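Local coordinates for protein Ser-thr phosphatase MSPP (Mycobacterium smegmatis, PDB 2JFR) that probably removes phosphate from phosphoserine and phosphothreonine residues of proteins, as a metal-dependent phosphatase of the PPM (PP2C) family, at residues Cys175-Leu188 with Gly222-Gly234. Numbering follows the deposited sequence. Where two conformers were deposited one is given.
Sequences CGPGDRLLISSDGL and GSDNTTVVVIDLG. With MN (manganese (II) ion), chain C.
D186 and D224 meet at the manganese ion, each giving it one carboxylate oxygen: D186 OD1 binds at 2.0 Å and D224 OD2 at 2.1 Å. Their carboxylate planes stand 67° apart, and the shared metal accounts for the 2.9 Å between D186 OD1 and D224 OD2. D186 OD2, in the conformer given, binds a magnesium ion, so D186 spans two metals; D36 is a ligand of both manganese and magnesium, consistent with the bridging aspartate of PPM phosphatases. One of the manganese waters donates a hydrogen bond to the carbonyl O of N225. The first torsion of D224 puts CG opposite the backbone N, which carries the carboxylate toward D186.

Behind the site the strands 180-184 and 226-233 run antiparallel, their axes 161° apart. The hydrogen-bonded pairs L181 with I231 and I183 with V229 each form two backbone bonds. The ladder continues toward the metal through S185 N to T227 O, while S185 OG accepts T227 N at 3.1 Å; D23 binds both S185 OG and T227 OG1.

At the far end R180 and D232 form a salt bridge, one nitrogen to each carboxylate oxygen. R180 NE donates to D232 OD1 at 2.8 Å and R180 NH2 to D232 OD2 at 3.1 Å, with the two planar groups only 27° from coplanar. A bend at chi3 turns the guanidinium alongside the carboxylate, with V230 CG1 over one face; NH1 binds the carbonyls of A201 and S203. Beyond it, at the type II turn from G176 to D179, G178 N donates to L233 O and L233 N to D179 O, and L233 CD1 packs 3.5 Å from C175 SG.

V229 and I231 face strand 31-38 of the other sheet, as does I183, whereas R180, V230 and D232 touch helix 206-219. Strands 115-119 and 5-13 flank the pair, placing it inside one sheet of the PP2C beta-sandwich.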
ATOM      1  N   CYS A 175      15.874  -6.101  -1.147  1.00 16.48           N
ATOM      2  CA  CYS A 175      15.338  -7.248  -0.438  1.00 16.65           C
ATOM      3  C   CYS A 175      15.977  -8.509  -0.998  1.00 18.45           C
ATOM      4  O   CYS A 175      16.601  -8.472  -2.046  1.00 21.80           O
ATOM      5  CB  CYS A 175      13.828  -7.291  -0.552  1.00 16.99           C
ATOM      6  SG  CYS A 175      13.168  -7.438  -2.198  1.00 18.48           S
ATOM      7  N   GLY A 176      15.748  -9.593  -0.288  1.00 19.09           N
ATOM      8  CA  GLY A 176      16.337 -10.842  -0.703  1.00 20.32           C
ATOM      9  C   GLY A 176      15.759 -11.973   0.112  1.00 18.17           C
ATOM     10  O   GLY A 176      14.823 -11.811   0.894  1.00 17.56           O
ATOM     11  N   PRO A 177      16.299 -13.164  -0.116  1.00 19.25           N
ATOM     12  CA  PRO A 177      15.778 -14.355   0.505  1.00 18.91           C
ATOM     13  C   PRO A 177      15.683 -14.192   2.000  1.00 18.41           C
ATOM     14  O   PRO A 177      16.591 -13.685   2.627  1.00 21.32           O
ATOM     15  CB  PRO A 177      16.819 -15.428   0.106  1.00 21.07           C
ATOM     16  CG  PRO A 177      17.331 -14.924  -1.222  1.00 22.52           C
ATOM     17  CD  PRO A 177      17.388 -13.457  -1.055  1.00 22.62           C
ATOM     18  N   GLY A 178      14.530 -14.627   2.532  1.00 17.96           N
ATOM     19  CA  GLY A 178      14.224 -14.572   3.954  1.00 19.74           C
ATOM     20  C   GLY A 178      13.561 -13.300   4.373  1.00 18.48           C
ATOM     21  O   GLY A 178      13.019 -13.263   5.493  1.00 20.95           O
ATOM     22  N   ASP A 179      13.593 -12.271   3.588  1.00 17.05           N
ATOM     23  CA  ASP A 179      12.864 -11.058   3.921  1.00 16.40           C
ATOM     24  C   ASP A 179      11.379 -11.277   3.760  1.00 15.85           C
ATOM     25  O   ASP A 179      10.911 -12.132   2.999  1.00 16.72           O
ATOM     26  CB  ASP A 179      13.315  -9.911   3.049  1.00 17.21           C
ATOM     27  CG  ASP A 179      14.695  -9.405   3.251  1.00 17.78           C
ATOM     28  OD1 ASP A 179      15.268  -9.630   4.327  1.00 20.51           O
ATOM     29  OD2 ASP A 179      15.185  -8.742   2.339  1.00 20.58           O
ATOM     30  N   ARG A 180      10.610 -10.449   4.441  1.00 15.90           N
ATOM     31  CA  ARG A 180       9.201 -10.340   4.285  1.00 15.57           C
ATOM     32  C   ARG A 180       8.882  -8.906   3.871  1.00 15.37           C
ATOM     33  O   ARG A 180       9.433  -7.973   4.454  1.00 17.12           O
ATOM     34  CB  ARG A 180       8.459 -10.722   5.560  1.00 16.58           C
ATOM     35  CG  ARG A 180       6.987 -10.437   5.559  1.00 17.06           C
ATOM     36  CD  ARG A 180       6.321 -10.976   6.812  1.00 18.63           C
ATOM     37  NE  ARG A 180       6.160 -12.426   6.679  1.00 18.56           N
ATOM     38  CZ  ARG A 180       5.666 -13.191   7.625  1.00 18.71           C
ATOM     39  NH1 ARG A 180       5.298 -12.672   8.788  1.00 20.06           N
ATOM     40  NH2 ARG A 180       5.557 -14.481   7.407  1.00 20.10           N
ATOM     41  N   LEU A 181       8.002  -8.746   2.887  1.00 14.33           N
ATOM     42  CA  LEU A 181       7.498  -7.430   2.533  1.00 14.54           C
ATOM     43  C   LEU A 181       6.064  -7.325   3.027  1.00 14.25           C
ATOM     44  O   LEU A 181       5.314  -8.293   2.991  1.00 15.64           O
ATOM     45  CB  LEU A 181       7.543  -7.220   1.022  1.00 14.93           C
ATOM     46  CG  LEU A 181       8.901  -7.343   0.392  1.00 15.43           C
ATOM     47  CD1 LEU A 181       8.797  -7.113  -1.103  1.00 16.93           C
ATOM     48  CD2 LEU A 181       9.910  -6.355   0.992  1.00 17.69           C
ATOM     49  N   LEU A 182       5.699  -6.133   3.456  1.00 14.27           N
ATOM     50  CA  LEU A 182       4.344  -5.811   3.885  1.00 14.48           C
ATOM     51  C   LEU A 182       3.914  -4.570   3.200  1.00 13.71           C
ATOM     52  O   LEU A 182       4.588  -3.530   3.327  1.00 14.55           O
ATOM     53  CB  LEU A 182       4.312  -5.625   5.406  1.00 15.10           C
ATOM     54  CG  LEU A 182       2.984  -5.006   5.984  1.00 16.53           C
ATOM     55  CD1 LEU A 182       1.828  -5.920   5.791  1.00 17.27           C
ATOM     56  CD2 LEU A 182       3.167  -4.694   7.482  1.00 18.81           C
ATOM     57  N   ILE A 183       2.782  -4.606   2.515  1.00 13.80           N
ATOM     58  CA  ILE A 183       2.128  -3.414   2.023  1.00 13.61           C
ATOM     59  C   ILE A 183       0.910  -3.195   2.921  1.00 13.65           C
ATOM     60  O   ILE A 183       0.153  -4.147   3.147  1.00 14.29           O
ATOM     61  CB  ILE A 183       1.682  -3.495   0.572  1.00 14.09           C
ATOM     62  CG1 ILE A 183       2.759  -4.063  -0.351  1.00 15.43           C
ATOM     63  CG2 ILE A 183       1.230  -2.131   0.107  1.00 14.86           C
ATOM     64  CD1 ILE A 183       2.250  -4.344  -1.747  1.00 16.39           C
ATOM     65  N   SER A 184       0.682  -1.996   3.418  1.00 13.67           N
ATOM     66  CA  SER A 184      -0.465  -1.748   4.261  0.58 13.07           C
ATOM     67  C   SER A 184      -1.111  -0.433   3.899  1.00 13.43           C
ATOM     68  O   SER A 184      -0.451   0.514   3.518  1.00 14.65           O
ATOM     69  CB  SER A 184      -0.017  -1.720   5.693  0.58 14.31           C
ATOM     70  OG  SER A 184      -1.108  -1.636   6.588  0.58 14.39           O
ATOM     71  N   SER A 185      -2.430  -0.359   4.120  1.00 13.48           N
ATOM     72  CA  SER A 185      -3.048   0.948   4.213  1.00 13.60           C
ATOM     73  C   SER A 185      -2.623   1.595   5.532  1.00 14.13           C
ATOM     74  O   SER A 185      -2.138   0.959   6.466  1.00 14.93           O
ATOM     75  CB  SER A 185      -4.545   0.905   4.050  1.00 13.90           C
ATOM     76  OG  SER A 185      -5.138   0.170   5.112  1.00 14.54           O
ATOM     77  N   ASP A 186      -2.880   2.908   5.611  1.00 14.46           N
ATOM     78  CA  ASP A 186      -2.568   3.685   6.807  0.64 14.67           C
ATOM     79  C   ASP A 186      -3.380   3.256   8.008  1.00 15.00           C
ATOM     80  O   ASP A 186      -3.055   3.654   9.129  1.00 18.00           O
ATOM     81  CB  ASP A 186      -2.701   5.161   6.495  0.64 15.38           C
ATOM     82  CG  ASP A 186      -4.060   5.669   6.093  0.64 15.48           C
ATOM     83  OD1 ASP A 186      -4.968   4.826   5.969  0.64 13.20           O
ATOM     84  OD2 ASP A 186      -4.189   6.946   5.941  0.64 16.85           O
ATOM     85  N   GLY A 187      -4.429   2.448   7.877  1.00 14.69           N
ATOM     86  CA  GLY A 187      -5.173   2.046   9.040  1.00 14.99           C
ATOM     87  C   GLY A 187      -4.361   1.255  10.033  1.00 15.01           C
ATOM     88  O   GLY A 187      -4.636   1.282  11.227  1.00 15.66           O
ATOM     89  N   LEU A 188      -3.330   0.544   9.574  1.00 14.88           N
ATOM     90  CA  LEU A 188      -2.582  -0.324  10.480  1.00 15.11           C
ATOM     91  C   LEU A 188      -1.924   0.445  11.580  1.00 15.21           C
ATOM     92  O   LEU A 188      -1.938   0.026  12.738  1.00 15.53           O
ATOM     93  CB  LEU A 188      -1.523  -1.086   9.665  1.00 15.29           C
ATOM     94  CG  LEU A 188      -0.611  -1.980  10.476  1.00 15.26           C
ATOM     95  CD1 LEU A 188      -1.408  -3.054  11.232  1.00 17.02           C
ATOM     96  CD2 LEU A 188       0.428  -2.616   9.562  1.00 16.13           C
ATOM     97  N   GLY A 222      -9.741   0.407  15.636  1.00 16.81           N
ATOM     98  CA  GLY A 222     -10.274   0.204  14.301  1.00 16.60           C
ATOM     99  C   GLY A 222     -10.832   1.478  13.709  1.00 16.23           C
ATOM    100  O   GLY A 222     -11.819   1.435  12.966  1.00 16.80           O
ATOM    101  N   SER A 223     -10.175   2.629  13.929  1.00 15.79           N
ATOM    102  CA  SER A 223     -10.698   3.899  13.457  1.00 16.58           C
ATOM    103  C   SER A 223     -10.754   3.990  11.944  1.00 15.70           C
ATOM    104  O   SER A 223     -11.523   4.796  11.432  1.00 17.70           O
ATOM    105  CB  SER A 223      -9.895   5.071  14.009  1.00 18.49           C
ATOM    106  OG  SER A 223      -8.556   5.028  13.619  1.00 19.44           O
ATOM    107  N   ASP A 224      -9.919   3.235  11.252  1.00 15.33           N
ATOM    108  CA  ASP A 224      -9.887   3.218   9.806  1.00 14.71           C
ATOM    109  C   ASP A 224      -9.990   1.782   9.329  1.00 14.78           C
ATOM    110  O   ASP A 224      -9.803   0.841  10.077  1.00 16.66           O
ATOM    111  CB  ASP A 224      -8.631   3.901   9.254  1.00 15.44           C
ATOM    112  CG  ASP A 224      -8.614   4.249   7.803  1.00 15.29           C
ATOM    113  OD1 ASP A 224      -9.676   4.114   7.121  1.00 15.76           O
ATOM    114  OD2 ASP A 224      -7.525   4.753   7.324  1.00 15.56           O
ATOM    115  N   ASN A 225     -10.291   1.646   8.050  1.00 14.32           N
ATOM    116  CA  ASN A 225     -10.052   0.405   7.342  1.00 14.22           C
ATOM    117  C   ASN A 225      -8.570   0.037   7.405  1.00 14.03           C
ATOM    118  O   ASN A 225      -7.735   0.936   7.292  1.00 14.27           O
ATOM    119  CB  ASN A 225     -10.416   0.604   5.870  1.00 14.29           C
ATOM    120  CG  ASN A 225     -11.763   1.208   5.573  1.00 13.86           C
ATOM    121  OD1 ASN A 225     -11.897   1.929   4.580  1.00 14.29           O
ATOM    122  ND2 ASN A 225     -12.788   0.933   6.351  1.00 14.30           N
ATOM    123  N   THR A 226      -8.278  -1.239   7.579  1.00 13.90           N
ATOM    124  CA  THR A 226      -6.897  -1.728   7.535  1.00 14.28           C
ATOM    125  C   THR A 226      -6.802  -2.847   6.543  1.00 13.85           C
ATOM    126  O   THR A 226      -7.577  -3.806   6.617  1.00 15.19           O
ATOM    127  CB  THR A 226      -6.447  -2.206   8.955  1.00 15.61           C
ATOM    128  OG1 THR A 226      -6.485  -1.094   9.842  1.00 17.34           O
ATOM    129  CG2 THR A 226      -5.025  -2.737   8.910  1.00 16.75           C
ATOM    130  N   THR A 227      -5.842  -2.766   5.657  1.00 13.74           N
ATOM    131  CA  THR A 227      -5.603  -3.779   4.627  1.00 14.16           C
ATOM    132  C   THR A 227      -4.129  -4.037   4.560  1.00 14.19           C
ATOM    133  O   THR A 227      -3.336  -3.101   4.538  1.00 15.73           O
ATOM    134  CB  THR A 227      -6.159  -3.278   3.298  1.00 14.86           C
ATOM    135  OG1 THR A 227      -7.545  -3.017   3.476  1.00 15.64           O
ATOM    136  CG2 THR A 227      -5.990  -4.287   2.166  1.00 17.57           C
ATOM    137  N   VAL A 228      -3.760  -5.304   4.501  1.00 14.14           N
ATOM    138  CA  VAL A 228      -2.377  -5.738   4.523  1.00 14.45           C
ATOM    139  C   VAL A 228      -2.153  -6.828   3.479  1.00 14.47           C
ATOM    140  O   VAL A 228      -2.988  -7.712   3.265  1.00 15.05           O
ATOM    141  CB  VAL A 228      -1.969  -6.200   5.924  1.00 14.90           C
ATOM    142  CG1 VAL A 228      -1.935  -5.052   6.894  1.00 15.52           C
ATOM    143  CG2 VAL A 228      -2.855  -7.330   6.451  1.00 16.70           C
ATOM    144  N   VAL A 229      -0.971  -6.764   2.866  1.00 14.28           N
ATOM    145  CA  VAL A 229      -0.493  -7.777   1.936  1.00 14.27           C
ATOM    146  C   VAL A 229       0.916  -8.132   2.396  1.00 14.65           C
ATOM    147  O   VAL A 229       1.783  -7.260   2.511  1.00 15.21           O
ATOM    148  CB  VAL A 229      -0.465  -7.257   0.512  1.00 15.03           C
ATOM    149  CG1 VAL A 229       0.106  -8.316  -0.437  1.00 16.34           C
ATOM    150  CG2 VAL A 229      -1.850  -6.821   0.066  1.00 15.76           C
ATOM    151  N   VAL A 230       1.139  -9.433   2.672  1.00 14.78           N
ATOM    152  CA  VAL A 230       2.421  -9.946   3.127  1.00 15.46           C
ATOM    153  C   VAL A 230       2.986 -10.820   2.061  1.00 15.39           C
ATOM    154  O   VAL A 230       2.280 -11.697   1.525  1.00 17.10           O
ATOM    155  CB  VAL A 230       2.237 -10.686   4.476  1.00 16.99           C
ATOM    156  CG1 VAL A 230       3.435 -11.540   4.832  1.00 20.09           C
ATOM    157  CG2 VAL A 230       1.994  -9.711   5.576  1.00 17.83           C
ATOM    158  N   ILE A 231       4.272 -10.660   1.766  1.00 15.18           N
ATOM    159  CA  ILE A 231       4.979 -11.445   0.742  1.00 15.19           C
ATOM    160  C   ILE A 231       6.253 -11.981   1.382  1.00 14.89           C
ATOM    161  O   ILE A 231       7.084 -11.200   1.865  1.00 15.85           O
ATOM    162  CB  ILE A 231       5.341 -10.573  -0.472  1.00 16.36           C
ATOM    163  CG1 ILE A 231       4.149  -9.769  -1.028  1.00 18.83           C
ATOM    164  CG2 ILE A 231       5.944 -11.437  -1.547  1.00 19.77           C
ATOM    165  CD1 ILE A 231       4.526  -8.452  -1.555  1.00 29.19           C
ATOM    166  N   ASP A 232       6.423 -13.305   1.385  1.00 15.25           N
ATOM    167  CA  ASP A 232       7.609 -13.970   1.892  0.53 15.80           C
ATOM    168  C   ASP A 232       8.548 -14.284   0.735  1.00 14.81           C
ATOM    169  O   ASP A 232       8.118 -14.949  -0.200  1.00 15.84           O
ATOM    170  CB  ASP A 232       7.247 -15.238   2.659  0.53 17.69           C
ATOM    171  CG  ASP A 232       6.877 -14.929   4.089  0.53 21.77           C
ATOM    172  OD1 ASP A 232       7.374 -13.967   4.687  0.53 20.96           O
ATOM    173  OD2 ASP A 232       6.060 -15.726   4.601  0.53 27.80           O
ATOM    174  N   LEU A 233       9.797 -13.847   0.826  1.00 15.15           N
ATOM    175  CA  LEU A 233      10.745 -13.970  -0.259  1.00 15.05           C
ATOM    176  C   LEU A 233      11.713 -15.154  -0.012  1.00 15.48           C
ATOM    177  O   LEU A 233      12.100 -15.428   1.135  1.00 17.10           O
ATOM    178  CB  LEU A 233      11.558 -12.699  -0.414  1.00 15.92           C
ATOM    179  CG  LEU A 233      10.736 -11.452  -0.690  1.00 16.35           C
ATOM    180  CD1 LEU A 233      11.610 -10.216  -0.744  1.00 19.22           C
ATOM    181  CD2 LEU A 233       9.871 -11.609  -1.931  1.00 18.73           C
ATOM    182  N   GLY A 234      12.105 -15.797  -1.098  1.00 16.26           N
ATOM    183  CA  GLY A 234      13.090 -16.866  -1.111  1.00 18.37           C
ATOM    184  C   GLY A 234      14.267 -16.555  -2.091  1.00 21.11           C
ATOM    185  O   GLY A 234      15.094 -17.508  -2.223  1.00 28.71           O
ATOM    186  OXT GLY A 234      14.272 -15.534  -2.800  1.00 25.20           O
TER
HETATM  187 MN    MN C1235      -6.907   4.836   5.300  0.56 13.82          MN
HETATM  188  O   HOH W   1       9.968 -14.012   4.986  1.00 54.86           O
HETATM  189  O   HOH W   2      -7.311   1.420  12.089  1.00 16.84           O
HETATM  190  O   HOH W   3      -9.039   5.189   4.805  0.83 14.57           O
HETATM  191  O   HOH W   4      -7.260   2.754   5.224  1.00 14.25           O
HETATM  192  O   HOH W   5      -6.822   6.882   5.152  0.83 17.85           O